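Local coordinates for protein bile salt hydrolase/transferase (PDB 2RG2) that hydrolyses the amide bond of glycine- and taurine-conjugated bile salts, releasing free bile acids, and also acts as a bile acid amine N-acyltransferase, at residues F15-D20 / A78-P83; I32-K37 / N307-E312; P64-G69 / F104-L109. The protein carries 1 engineered substitution. All blocks are in the same frame, centred on the assembly; numbering follows the deposited sequence. Where two conformers were deposited one is given.

Interaction 1 of 3, residues F15-D20 / A78-P83; sequences FGLNMD and AGLNFP. Engineered in segment 15-20: Leu17 (natural residue Arg). With EDO (1,2-ethanediol), chain E.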
ATOM      1  N   PHE A  15     -10.582  -1.911  28.878  1.00 10.94           N
ATOM      2  CA  PHE A  15      -9.604  -0.907  28.507  1.00 11.09           C
ATOM      3  C   PHE A  15      -8.204  -1.417  28.793  1.00 11.19           C
ATOM      4  O   PHE A  15      -7.947  -1.971  29.869  1.00 11.52           O
ATOM      5  CB  PHE A  15      -9.839   0.399  29.292  1.00 11.24           C
ATOM      6  CG  PHE A  15      -8.741   1.410  29.103  1.00 13.41           C
ATOM      7  CD1 PHE A  15      -8.562   2.046  27.873  1.00 14.51           C
ATOM      8  CD2 PHE A  15      -7.867   1.714  30.145  1.00 13.99           C
ATOM      9  CE1 PHE A  15      -7.522   2.976  27.682  1.00 15.94           C
ATOM     10  CE2 PHE A  15      -6.832   2.644  29.972  1.00 15.43           C
ATOM     11  CZ  PHE A  15      -6.660   3.282  28.737  1.00 14.53           C
ATOM     12  N   GLY A  16      -7.287  -1.260  27.838  1.00 11.00           N
ATOM     13  CA  GLY A  16      -5.911  -1.727  28.076  1.00 11.25           C
ATOM     14  C   GLY A  16      -5.008  -1.441  26.907  1.00 12.10           C
ATOM     15  O   GLY A  16      -5.334  -0.621  26.061  1.00 12.00           O
ATOM     16  N   LEU A  17      -3.861  -2.101  26.865  1.00 12.88           N
ATOM     17  CA  LEU A  17      -2.923  -1.844  25.769  1.00 13.25           C
ATOM     18  C   LEU A  17      -1.957  -2.984  25.538  1.00 13.56           C
ATOM     19  O   LEU A  17      -1.722  -3.814  26.444  1.00 12.81           O
ATOM     20  CB  LEU A  17      -2.136  -0.570  26.043  1.00 13.40           C
ATOM     21  CG  LEU A  17      -0.901  -0.587  26.943  1.00 14.13           C
ATOM     22  CD1 LEU A  17      -0.226   0.770  26.870  1.00 15.16           C
ATOM     23  CD2 LEU A  17      -1.270  -0.908  28.380  1.00 17.42           C
ATOM     24  N   ASN A  18      -1.430  -3.014  24.317  1.00 13.19           N
ATOM     25  CA  ASN A  18      -0.179  -3.698  23.994  1.00 14.08           C
ATOM     26  C   ASN A  18       0.952  -2.796  24.408  1.00 15.00           C
ATOM     27  O   ASN A  18       1.037  -1.654  23.919  1.00 14.10           O
ATOM     28  CB  ASN A  18      -0.024  -3.839  22.483  1.00 14.61           C
ATOM     29  CG  ASN A  18      -0.767  -5.015  21.907  1.00 15.33           C
ATOM     30  OD1 ASN A  18      -1.271  -5.872  22.630  1.00 15.78           O
ATOM     31  ND2 ASN A  18      -0.817  -5.073  20.564  1.00 13.33           N
ATOM     32  N   MET A  19       1.836  -3.306  25.258  1.00 15.26           N
ATOM     33  CA  MET A  19       3.023  -2.571  25.683  1.00 17.65           C
ATOM     34  C   MET A  19       4.162  -3.115  24.859  1.00 18.03           C
ATOM     35  O   MET A  19       4.567  -4.262  25.044  1.00 17.54           O
ATOM     36  CB  MET A  19       3.276  -2.773  27.182  1.00 17.72           C
ATOM     37  CG  MET A  19       4.582  -2.161  27.690  1.00 21.09           C
ATOM     38  SD  MET A  19       4.606  -0.358  27.497  1.00 28.67           S
ATOM     39  CE  MET A  19       3.349   0.126  28.653  1.00 25.41           C
ATOM     40  N   ASP A  20       4.630  -2.288  23.921  1.00 19.31           N
ATOM     41  CA  ASP A  20       5.569  -2.691  22.880  1.00 20.34           C
ATOM     42  C   ASP A  20       6.889  -2.035  23.182  1.00 21.34           C
ATOM     43  O   ASP A  20       7.019  -0.807  23.058  1.00 20.31           O
ATOM     44  CB  ASP A  20       5.108  -2.196  21.501  1.00 20.52           C
ATOM     45  CG  ASP A  20       3.783  -2.786  21.070  1.00 21.70           C
ATOM     46  OD1 ASP A  20       3.352  -3.790  21.671  1.00 19.95           O
ATOM     47  OD2 ASP A  20       3.185  -2.244  20.108  1.00 23.24           O
ATOM     48  N   ALA A  78      -3.613   4.654  30.795  1.00 12.90           N
ATOM     49  CA  ALA A  78      -2.409   4.018  30.269  1.00 13.53           C
ATOM     50  C   ALA A  78      -1.502   5.048  29.648  1.00 12.98           C
ATOM     51  O   ALA A  78      -1.982   5.958  28.982  1.00 13.32           O
ATOM     52  CB  ALA A  78      -2.775   2.922  29.221  1.00 13.58           C
ATOM     53  N   GLY A  79      -0.191   4.913  29.871  1.00 13.35           N
ATOM     54  CA  GLY A  79       0.792   5.752  29.194  1.00 13.50           C
ATOM     55  C   GLY A  79       1.410   5.028  28.000  1.00 14.89           C
ATOM     56  O   GLY A  79       1.747   3.842  28.090  1.00 15.44           O
ATOM     57  N   LEU A  80       1.535   5.735  26.884  1.00 14.71           N
ATOM     58  CA  LEU A  80       2.079   5.176  25.628  1.00 15.62           C
ATOM     59  C   LEU A  80       3.173   6.124  25.110  1.00 16.71           C
ATOM     60  O   LEU A  80       3.112   7.324  25.358  1.00 16.06           O
ATOM     61  CB  LEU A  80       0.959   5.021  24.567  1.00 15.19           C
ATOM     62  CG  LEU A  80      -0.151   3.978  24.802  1.00 14.47           C
ATOM     63  CD1 LEU A  80      -1.152   4.444  25.877  1.00 15.50           C
ATOM     64  CD2 LEU A  80      -0.914   3.674  23.509  1.00 14.86           C
ATOM     65  N   ASN A  81       4.171   5.595  24.391  1.00 17.72           N
ATOM     66  CA  ASN A  81       5.282   6.427  23.888  1.00 19.29           C
ATOM     67  C   ASN A  81       4.774   7.574  23.001  1.00 19.38           C
ATOM     68  O   ASN A  81       3.820   7.400  22.237  1.00 18.76           O
ATOM     69  CB  ASN A  81       6.290   5.541  23.122  1.00 20.51           C
ATOM     70  CG  ASN A  81       7.666   6.189  22.968  1.00 23.72           C
ATOM     71  OD1 ASN A  81       8.164   6.874  23.877  1.00 28.94           O
ATOM     72  ND2 ASN A  81       8.304   5.947  21.812  1.00 27.36           N
ATOM     73  N   PHE A  82       5.391   8.745  23.128  1.00 19.79           N
ATOM     74  CA  PHE A  82       4.981   9.950  22.390  1.00 20.74           C
ATOM     75  C   PHE A  82       6.225  10.804  22.051  1.00 22.10           C
ATOM     76  O   PHE A  82       6.387  11.920  22.563  1.00 21.99           O
ATOM     77  CB  PHE A  82       3.962  10.725  23.241  1.00 20.33           C
ATOM     78  CG  PHE A  82       3.283  11.880  22.539  1.00 20.84           C
ATOM     79  CD1 PHE A  82       2.695  11.732  21.284  1.00 21.35           C
ATOM     80  CD2 PHE A  82       3.156  13.107  23.193  1.00 20.72           C
ATOM     81  CE1 PHE A  82       2.034  12.811  20.656  1.00 20.67           C
ATOM     82  CE2 PHE A  82       2.496  14.192  22.579  1.00 21.04           C
ATOM     83  CZ  PHE A  82       1.940  14.042  21.302  1.00 19.73           C
ATOM     84  N   PRO A  83       7.113  10.282  21.177  1.00 23.09           N
ATOM     85  CA  PRO A  83       8.337  11.022  20.865  1.00 24.28           C
ATOM     86  C   PRO A  83       8.118  12.227  19.940  1.00 25.52           C
ATOM     87  O   PRO A  83       7.090  12.325  19.278  1.00 25.52           O
ATOM     88  CB  PRO A  83       9.224   9.966  20.193  1.00 24.28           C
ATOM     89  CG  PRO A  83       8.257   8.967  19.583  1.00 24.17           C
ATOM     90  CD  PRO A  83       7.019   8.995  20.455  1.00 23.00           C
TER
HETATM   91  C1  EDO E 333       5.095   3.211  30.064  0.50 23.70           C
HETATM   92  O1  EDO E 333       4.429   3.294  28.803  0.50 25.24           O
HETATM   93  C2  EDO E 333       4.690   4.392  30.933  0.50 23.20           C
HETATM   94  O2  EDO E 333       3.263   4.499  30.985  0.50 21.27           O

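Interaction 2 of 3, residues I32-K37 / N307-E312; sequences IPRNFK and NLDGNE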
ATOM      1  N   ILE A  32      -2.502  -1.210  45.322  1.00 16.78           N
ATOM      2  CA  ILE A  32      -2.425  -0.258  46.424  1.00 16.25           C
ATOM      3  C   ILE A  32      -3.823  -0.094  47.022  1.00 16.72           C
ATOM      4  O   ILE A  32      -4.765   0.322  46.318  1.00 15.57           O
ATOM      5  CB  ILE A  32      -1.925   1.136  45.980  1.00 16.58           C
ATOM      6  CG1 ILE A  32      -0.647   1.042  45.146  1.00 15.79           C
ATOM      7  CG2 ILE A  32      -1.690   2.038  47.215  1.00 17.21           C
ATOM      8  CD1 ILE A  32      -0.333   2.313  44.362  1.00 15.75           C
ATOM      9  N   PRO A  33      -3.974  -0.402  48.329  1.00 17.03           N
ATOM     10  CA  PRO A  33      -5.268  -0.173  48.973  1.00 17.38           C
ATOM     11  C   PRO A  33      -5.632   1.322  49.001  1.00 17.48           C
ATOM     12  O   PRO A  33      -4.781   2.171  48.717  1.00 18.01           O
ATOM     13  CB  PRO A  33      -5.083  -0.735  50.395  1.00 17.59           C
ATOM     14  CG  PRO A  33      -3.623  -0.970  50.567  1.00 17.88           C
ATOM     15  CD  PRO A  33      -2.963  -0.995  49.230  1.00 17.28           C
ATOM     16  N   ARG A  34      -6.888   1.638  49.315  1.00 18.31           N
ATOM     17  CA  ARG A  34      -7.294   3.049  49.476  1.00 18.91           C
ATOM     18  C   ARG A  34      -6.748   3.637  50.784  1.00 19.58           C
ATOM     19  O   ARG A  34      -6.432   2.886  51.721  1.00 19.13           O
ATOM     20  CB  ARG A  34      -8.818   3.204  49.397  1.00 19.22           C
ATOM     21  CG  ARG A  34      -9.590   2.694  50.605  1.00 20.23           C
ATOM     22  CD  ARG A  34     -11.067   3.029  50.482  1.00 20.00           C
ATOM     23  NE  ARG A  34     -11.770   2.197  49.497  1.00 19.38           N
ATOM     24  CZ  ARG A  34     -12.441   1.089  49.771  1.00 20.62           C
ATOM     25  NH1 ARG A  34     -12.530   0.619  51.017  1.00 23.74           N
ATOM     26  NH2 ARG A  34     -13.060   0.458  48.798  1.00 21.84           N
ATOM     27  N   ASN A  35      -6.638   4.966  50.836  0.50 18.11           N
ATOM     28  CA  ASN A  35      -6.089   5.674  51.997  0.50 18.37           C
ATOM     29  C   ASN A  35      -4.656   5.246  52.331  0.50 19.10           C
ATOM     30  O   ASN A  35      -4.247   5.224  53.496  0.50 18.43           O
ATOM     31  CB  ASN A  35      -7.032   5.538  53.207  0.50 17.88           C
ATOM     32  CG  ASN A  35      -8.458   5.949  52.880  0.50 17.18           C
ATOM     33  OD1 ASN A  35      -9.419   5.263  53.228  0.50 17.28           O
ATOM     34  ND2 ASN A  35      -8.599   7.056  52.174  0.50 17.10           N
ATOM     35  N   PHE A  36      -3.894   4.899  51.295  1.00 19.86           N
ATOM     36  CA  PHE A  36      -2.519   4.462  51.484  1.00 21.08           C
ATOM     37  C   PHE A  36      -1.541   5.568  51.162  1.00 21.78           C
ATOM     38  O   PHE A  36      -1.630   6.210  50.114  1.00 21.27           O
ATOM     39  CB  PHE A  36      -2.195   3.208  50.650  1.00 20.88           C
ATOM     40  CG  PHE A  36      -0.857   2.606  50.979  1.00 21.25           C
ATOM     41  CD1 PHE A  36       0.308   3.066  50.364  1.00 21.55           C
ATOM     42  CD2 PHE A  36      -0.757   1.600  51.939  1.00 21.30           C
ATOM     43  CE1 PHE A  36       1.561   2.523  50.694  1.00 21.83           C
ATOM     44  CE2 PHE A  36       0.493   1.050  52.275  1.00 21.07           C
ATOM     45  CZ  PHE A  36       1.646   1.516  51.652  1.00 21.86           C
ATOM     46  N   LYS A  37      -0.576   5.776  52.059  1.00 22.56           N
ATOM     47  CA  LYS A  37       0.412   6.826  51.893  1.00 23.65           C
ATOM     48  C   LYS A  37       1.628   6.340  51.103  1.00 24.35           C
ATOM     49  O   LYS A  37       2.494   5.618  51.627  1.00 23.99           O
ATOM     50  CB  LYS A  37       0.837   7.350  53.273  1.00 24.11           C
ATOM     51  CG  LYS A  37       1.500   8.693  53.273  1.00 24.81           C
ATOM     52  CD  LYS A  37       1.361   9.313  54.674  1.00 27.64           C
ATOM     53  CE  LYS A  37       2.593  10.083  55.033  1.00 29.48           C
ATOM     54  NZ  LYS A  37       2.444  10.710  56.379  1.00 30.89           N
ATOM     55  N   ASN A 307      -8.226  -6.818  50.468  1.00 19.79           N
ATOM     56  CA  ASN A 307      -8.825  -5.880  51.413  1.00 20.43           C
ATOM     57  C   ASN A 307      -8.525  -4.470  50.904  1.00 19.71           C
ATOM     58  O   ASN A 307      -7.379  -4.022  50.935  1.00 20.29           O
ATOM     59  CB  ASN A 307      -8.242  -6.113  52.815  1.00 20.67           C
ATOM     60  CG  ASN A 307      -8.777  -5.144  53.850  1.00 22.66           C
ATOM     61  OD1 ASN A 307      -9.671  -4.347  53.576  1.00 22.53           O
ATOM     62  ND2 ASN A 307      -8.229  -5.220  55.061  1.00 24.19           N
ATOM     63  N   LEU A 308      -9.556  -3.782  50.417  1.00 20.50           N
ATOM     64  CA  LEU A 308      -9.377  -2.436  49.844  1.00 20.73           C
ATOM     65  C   LEU A 308      -8.963  -1.422  50.914  1.00 20.88           C
ATOM     66  O   LEU A 308      -8.407  -0.363  50.614  1.00 20.81           O
ATOM     67  CB  LEU A 308     -10.619  -1.999  49.052  1.00 20.62           C
ATOM     68  CG  LEU A 308     -11.053  -2.890  47.868  1.00 22.53           C
ATOM     69  CD1 LEU A 308     -12.204  -2.256  47.089  1.00 23.15           C
ATOM     70  CD2 LEU A 308      -9.891  -3.170  46.916  1.00 22.79           C
ATOM     71  N   ASP A 309      -9.198  -1.792  52.173  1.00 21.45           N
ATOM     72  CA  ASP A 309      -8.745  -1.010  53.325  1.00 21.64           C
ATOM     73  C   ASP A 309      -7.515  -1.603  53.980  1.00 22.38           C
ATOM     74  O   ASP A 309      -7.223  -1.302  55.151  1.00 22.23           O
ATOM     75  CB  ASP A 309      -9.869  -0.917  54.350  1.00 22.04           C
ATOM     76  CG  ASP A 309     -11.035  -0.161  53.822  1.00 22.09           C
ATOM     77  OD1 ASP A 309     -10.818   0.964  53.322  1.00 23.63           O
ATOM     78  OD2 ASP A 309     -12.147  -0.702  53.859  1.00 24.61           O
ATOM     79  N   GLY A 310      -6.800  -2.445  53.229  1.00 21.83           N
ATOM     80  CA  GLY A 310      -5.531  -3.023  53.686  1.00 21.60           C
ATOM     81  C   GLY A 310      -4.429  -2.017  53.990  1.00 21.41           C
ATOM     82  O   GLY A 310      -4.517  -0.835  53.633  1.00 21.67           O
ATOM     83  N   ASN A 311      -3.379  -2.487  54.651  0.50 21.14           N
ATOM     84  CA  ASN A 311      -2.283  -1.618  55.071  0.50 21.22           C
ATOM     85  C   ASN A 311      -0.940  -1.906  54.390  0.50 21.19           C
ATOM     86  O   ASN A 311       0.105  -1.460  54.862  0.50 20.96           O
ATOM     87  CB  ASN A 311      -2.132  -1.675  56.604  0.50 21.11           C
ATOM     88  CG  ASN A 311      -2.055  -3.100  57.133  0.50 21.32           C
ATOM     89  OD1 ASN A 311      -1.746  -4.036  56.396  0.50 20.65           O
ATOM     90  ND2 ASN A 311      -2.336  -3.270  58.422  0.50 22.52           N
ATOM     91  N   GLU A 312      -0.967  -2.657  53.286  1.00 21.10           N
ATOM     92  CA  GLU A 312       0.242  -2.975  52.540  1.00 21.60           C
ATOM     93  C   GLU A 312       0.035  -2.856  51.032  1.00 20.10           C
ATOM     94  O   GLU A 312      -0.994  -3.279  50.529  1.00 20.56           O
ATOM     95  CB  GLU A 312       0.656  -4.421  52.821  1.00 22.03           C
ATOM     96  CG  GLU A 312       0.829  -4.771  54.319  1.00 24.69           C
ATOM     97  CD  GLU A 312       1.311  -6.187  54.543  1.00 25.66           C
ATOM     98  OE1 GLU A 312       2.247  -6.625  53.840  1.00 31.71           O
ATOM     99  OE2 GLU A 312       0.773  -6.857  55.447  1.00 32.24           O
TER
HETATM  100  O   HOH W   1      -4.503   1.820  53.382  1.00 30.43           O
HETATM  101  O   HOH W   2      -9.108   2.717  54.402  1.00 34.00           O

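Interaction 3 of 3, residues P64-G69 / F104-L109; sequences PTFADG and FLLWVL. With EDO (1,2-ethanediol), chain F; EDO (1,2-ethanediol), chain E.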
ATOM      1  N   PRO A  64       5.480   3.393  44.349  1.00 22.73           N
ATOM      2  CA  PRO A  64       4.958   2.745  43.140  1.00 21.79           C
ATOM      3  C   PRO A  64       4.826   3.709  41.956  1.00 21.33           C
ATOM      4  O   PRO A  64       4.411   4.854  42.135  1.00 20.55           O
ATOM      5  CB  PRO A  64       3.576   2.246  43.585  1.00 21.73           C
ATOM      6  CG  PRO A  64       3.140   3.246  44.637  1.00 21.95           C
ATOM      7  CD  PRO A  64       4.411   3.744  45.304  1.00 22.50           C
ATOM      8  N   THR A  65       5.190   3.248  40.759  1.00 20.67           N
ATOM      9  CA  THR A  65       4.937   3.989  39.526  1.00 21.04           C
ATOM     10  C   THR A  65       4.296   3.016  38.533  1.00 20.14           C
ATOM     11  O   THR A  65       4.658   1.847  38.521  1.00 20.29           O
ATOM     12  CB  THR A  65       6.222   4.619  38.948  1.00 21.56           C
ATOM     13  OG1 THR A  65       5.891   5.512  37.874  1.00 27.22           O
ATOM     14  CG2 THR A  65       7.169   3.571  38.417  1.00 21.47           C
ATOM     15  N   PHE A  66       3.369   3.505  37.715  1.00 18.71           N
ATOM     16  CA  PHE A  66       2.615   2.629  36.807  1.00 16.72           C
ATOM     17  C   PHE A  66       2.796   2.970  35.335  1.00 15.76           C
ATOM     18  O   PHE A  66       2.954   4.144  34.967  1.00 15.38           O
ATOM     19  CB  PHE A  66       1.125   2.692  37.130  1.00 16.19           C
ATOM     20  CG  PHE A  66       0.765   2.109  38.472  1.00 16.45           C
ATOM     21  CD1 PHE A  66       0.816   2.900  39.631  1.00 16.20           C
ATOM     22  CD2 PHE A  66       0.326   0.802  38.575  1.00 14.25           C
ATOM     23  CE1 PHE A  66       0.458   2.360  40.890  1.00 15.69           C
ATOM     24  CE2 PHE A  66      -0.029   0.251  39.832  1.00 13.38           C
ATOM     25  CZ  PHE A  66       0.036   1.043  40.978  1.00 15.00           C
ATOM     26  N   ALA A  67       2.751   1.925  34.505  1.00 14.99           N
ATOM     27  CA  ALA A  67       2.661   2.053  33.058  1.00 14.16           C
ATOM     28  C   ALA A  67       1.175   2.138  32.651  1.00 13.75           C
ATOM     29  O   ALA A  67       0.820   2.887  31.756  1.00 14.26           O
ATOM     30  CB  ALA A  67       3.329   0.854  32.373  1.00 14.91           C
ATOM     31  N   ASP A  68       0.323   1.364  33.324  1.00 13.35           N
ATOM     32  CA  ASP A  68      -1.113   1.306  33.039  1.00 12.97           C
ATOM     33  C   ASP A  68      -1.838   0.692  34.224  1.00 13.47           C
ATOM     34  O   ASP A  68      -1.267  -0.127  34.946  1.00 13.33           O
ATOM     35  CB  ASP A  68      -1.403   0.477  31.779  1.00 12.07           C
ATOM     36  CG  ASP A  68      -0.832  -0.933  31.853  1.00 14.82           C
ATOM     37  OD1 ASP A  68       0.416  -1.076  31.837  1.00 13.86           O
ATOM     38  OD2 ASP A  68      -1.638  -1.886  31.875  1.00 16.93           O
ATOM     39  N   GLY A  69      -3.091   1.080  34.437  1.00 12.63           N
ATOM     40  CA  GLY A  69      -3.786   0.636  35.630  1.00 12.62           C
ATOM     41  C   GLY A  69      -5.205   1.138  35.733  1.00 12.97           C
ATOM     42  O   GLY A  69      -5.681   1.916  34.879  1.00 12.77           O
ATOM     43  N   PHE A 104       2.164  10.711  36.647  1.00 15.79           N
ATOM     44  CA  PHE A 104       0.861  11.040  36.091  1.00 15.21           C
ATOM     45  C   PHE A 104      -0.131   9.891  36.225  1.00 14.98           C
ATOM     46  O   PHE A 104      -1.276  10.106  36.617  1.00 14.79           O
ATOM     47  CB  PHE A 104       0.992  11.510  34.641  1.00 15.68           C
ATOM     48  CG  PHE A 104      -0.293  11.986  34.053  1.00 15.86           C
ATOM     49  CD1 PHE A 104      -0.705  13.305  34.240  1.00 16.72           C
ATOM     50  CD2 PHE A 104      -1.097  11.131  33.304  1.00 15.32           C
ATOM     51  CE1 PHE A 104      -1.909  13.771  33.684  1.00 17.74           C
ATOM     52  CE2 PHE A 104      -2.308  11.582  32.760  1.00 15.73           C
ATOM     53  CZ  PHE A 104      -2.710  12.897  32.944  1.00 17.39           C
ATOM     54  N   LEU A 105       0.305   8.673  35.909  1.00 14.42           N
ATOM     55  CA  LEU A 105      -0.558   7.496  36.000  1.00 15.20           C
ATOM     56  C   LEU A 105      -1.165   7.395  37.393  1.00 14.75           C
ATOM     57  O   LEU A 105      -2.389   7.344  37.550  1.00 14.05           O
ATOM     58  CB  LEU A 105       0.236   6.215  35.683  1.00 15.85           C
ATOM     59  CG  LEU A 105      -0.389   5.124  34.794  1.00 16.53           C
ATOM     60  CD1 LEU A 105      -1.714   4.639  35.335  1.00 15.69           C
ATOM     61  CD2 LEU A 105      -0.538   5.628  33.365  1.00 18.68           C
ATOM     62  N   LEU A 106      -0.307   7.398  38.409  1.00 14.61           N
ATOM     63  CA  LEU A 106      -0.786   7.275  39.776  1.00 14.78           C
ATOM     64  C   LEU A 106      -1.643   8.477  40.192  1.00 14.52           C
ATOM     65  O   LEU A 106      -2.637   8.304  40.885  1.00 14.12           O
ATOM     66  CB  LEU A 106       0.367   7.109  40.754  1.00 15.28           C
ATOM     67  CG  LEU A 106      -0.020   6.921  42.226  1.00 16.54           C
ATOM     68  CD1 LEU A 106      -0.936   5.723  42.455  1.00 17.96           C
ATOM     69  CD2 LEU A 106       1.275   6.767  43.037  1.00 16.99           C
ATOM     70  N   TRP A 107      -1.267   9.673  39.755  1.00 14.51           N
ATOM     71  CA  TRP A 107      -2.016  10.880  40.111  1.00 15.34           C
ATOM     72  C   TRP A 107      -3.467  10.785  39.617  1.00 15.07           C
ATOM     73  O   TRP A 107      -4.408  11.138  40.337  1.00 15.43           O
ATOM     74  CB  TRP A 107      -1.318  12.115  39.547  1.00 16.55           C
ATOM     75  CG  TRP A 107      -2.086  13.392  39.713  1.00 18.18           C
ATOM     76  CD1 TRP A 107      -2.086  14.227  40.813  1.00 19.97           C
ATOM     77  CD2 TRP A 107      -2.933  14.005  38.739  1.00 19.84           C
ATOM     78  NE1 TRP A 107      -2.902  15.312  40.573  1.00 20.67           N
ATOM     79  CE2 TRP A 107      -3.440  15.197  39.315  1.00 20.14           C
ATOM     80  CE3 TRP A 107      -3.341  13.651  37.447  1.00 18.59           C
ATOM     81  CZ2 TRP A 107      -4.316  16.048  38.626  1.00 18.90           C
ATOM     82  CZ3 TRP A 107      -4.219  14.501  36.755  1.00 19.74           C
ATOM     83  CH2 TRP A 107      -4.696  15.686  37.359  1.00 19.68           C
ATOM     84  N   VAL A 108      -3.646  10.300  38.392  1.00 14.26           N
ATOM     85  CA  VAL A 108      -4.997  10.068  37.855  1.00 14.03           C
ATOM     86  C   VAL A 108      -5.779   9.031  38.671  1.00 14.19           C
ATOM     87  O   VAL A 108      -6.925   9.291  39.077  1.00 14.40           O
ATOM     88  CB  VAL A 108      -4.955   9.623  36.349  1.00 13.38           C
ATOM     89  CG1 VAL A 108      -6.337   9.244  35.871  1.00 14.33           C
ATOM     90  CG2 VAL A 108      -4.395  10.738  35.471  1.00 13.68           C
ATOM     91  N   LEU A 109      -5.186   7.847  38.873  1.00 13.74           N
ATOM     92  CA  LEU A 109      -5.932   6.705  39.426  1.00 14.21           C
ATOM     93  C   LEU A 109      -6.178   6.853  40.926  1.00 14.49           C
ATOM     94  O   LEU A 109      -7.209   6.415  41.438  1.00 14.80           O
ATOM     95  CB  LEU A 109      -5.199   5.385  39.144  1.00 14.20           C
ATOM     96  CG  LEU A 109      -5.000   5.077  37.660  1.00 13.70           C
ATOM     97  CD1 LEU A 109      -4.205   3.775  37.557  1.00 12.29           C
ATOM     98  CD2 LEU A 109      -6.370   4.944  36.954  1.00 15.49           C
TER
HETATM   99  C1  EDO F 334       6.672   2.445  33.440  0.50 23.66           C
HETATM  100  O1  EDO F 334       5.859   3.569  33.799  0.50 26.80           O
HETATM  101  C2  EDO F 334       7.098   1.715  34.708  0.50 23.73           C
HETATM  102  O2  EDO F 334       6.199   2.061  35.763  0.50 21.41           O
HETATM  103  C1  EDO E 333       5.095   3.211  30.064  0.50 23.70           C
HETATM  104  O1  EDO E 333       4.429   3.294  28.803  0.50 25.24           O
HETATM  105  C2  EDO E 333       4.690   4.392  30.933  0.50 23.20           C
HETATM  106  O2  EDO E 333       3.263   4.499  30.985  0.50 21.27           O
HETATM  107  O   HOH W   3       2.618   6.468  38.173  1.00 14.44           O

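Interaction 1 of 3, residues F15-D20 / A78-P83
Leu17 meets Leu80 tip to tip, its CD1 branch lying 3.8 Å from Leu80 CG, while the same methyl also packs on the methyl of Ala78. Leu17 is engineered, replacing the natural Arg at a position of the deoxycholate site. With chi1 at 83°, its CG sits between the backbone N and the carbonyl carbon, a placement that carries the CD1 branch across the gap to the other strand. That branch also comes within 3.8 Å of Gly79 O.

Phe15 touches through the rim of its ring: CZ is 3.9 Å from Ala78 CB, and the backbone N of Ala78 lies at the ring edge, in its plane. No hydrogen bond joins the two segments. Their strand axes are 8.1 Å apart at an angle of 31°, and 15-20 belongs to the six-stranded antiparallel sheet whereas 78-81 belongs to the larger one. These side chains pack between the two sheets, an arrangement consistent with the layered alpha-beta-beta-alpha fold of Ntn hydrolases.

Met19 bends at both chi2 and chi3, bringing CE to 4.1 Å from Gly79 O. The same carbonyl accepts a 2.8 Å hydrogen bond from O1 of a 1,2-ethanediol, probably from the crystallisation liquor, and that O1 is 3.4 Å from Met19 CE. Outside the pair, Leu17 and Ala78 both pack on Asp68, and Asn81, directly after Leu80, belongs to the taurine site.

Interaction 2 of 3, residues I32-K37 / N307-E312
Arg34 grips the 307-312 loop with both backbone and side chain. Its N donates to Leu308 O at 2.8 Å, and its NH1 forms a salt bridge with Asp309 OD1 at 2.9 Å. The guanidinium and carboxylate planes lie 60° apart, and NH1 meets OD1 from above the carboxylate plane. Leu308 CB covers one guanidinium face, offset toward its rim. With bends at chi1 (73°) and chi3 (74°), the chain carries the guanidinium over Leu308.

Pro33 lays its ring against a row of carbonyls: CB is 3.4 Å from Leu308 O, CG 3.2 Å from Gly310 O and CD 3.3 Å from Glu312 O. Phe36 comes edge-on, its CE2 3.6 Å from Asn311 O.

The contact thus joins, at the surface and away from the annotated sites, the loop between strands 28-32 and 37-40 to that between 299-302 and 314-317. Residues 307-310 form a type I beta turn, overlaid by an Asx turn in which Asn307 OD1 accepts from Asp309 N at 3.0 Å, consistent with a defined loop shape around Leu308 O and Asp309.

Farther out, one water donates to both Arg34 O and Gly310 O, and another to Asn35 OD1 and Asp309 OD1. Glu72 makes a second salt bridge, with Arg34 NH2, while Thr49 OG1 bonds to Pro33 O and Phe36 N.

Interaction 3 of 3, residues P64-G69 / F104-L109
Ala67 O has Leu105 CD2 packed 3.5 Å away and is gripped by two donors: O2 of a 1,2-ethanediol at 3.0 Å and, as a probable hydrogen bond, the backbone N of Gly79. A water bridges the two segments more directly, accepting from Phe66 N and Leu106 N, both at 3.1 Å.

Around these polar links the contact is apolar. Leu105 presses over the backbone of Phe66, its CG 3.5 Å from Phe66 O and 3.7 Å from Phe66 CB. The Phe66 ring crosses the Leu106 side chain, CE1 standing 4.0 Å from CD1; chi1 of -67° swings the ring to the backbone N side, where it reaches Leu106. Leu109 lies against the bare backbone of Gly69, CD1 to C being 3.4 Å.

At the corner where the chain leaves strand 63-66 for 69-71, a classic beta bulge sets Ala67 and Asp68 together opposite Met56. The axes of segment 104-109 and strand 64-66 approach to 7.1 Å at 94°. Helix 104-111 packs on the larger sheet: Leu105 and Leu109 also reach Cys77 of strand 76-81, Leu106 meets Ile32 of strand 28-32, and Trp107 and Val108 turn to helix 115-122.

Interactions 1 and 3 are buried, with centres 12 Å apart, whereas interaction 2 lies on the surface, its centre 25 Å from that of the chain. The buried pair shares the larger sheet: interaction 1 sets it against the six-stranded sheet, interaction 3 against a helix. They also touch directly, through Leu17 with Asp68 and Met19 with Ala67, and share one 1,2-ethanediol. Neither has a direct hydrogen bond between its segments; both rest on apolar packing, interaction 3 partly of leucine methyls on backbone, with one bridging water. Interaction 2 joins two loops with a backbone bond, a salt bridge and bridging waters; its link to interaction 3 is Ile32, whose CD1 packs on Pro64, Phe66 and Leu106.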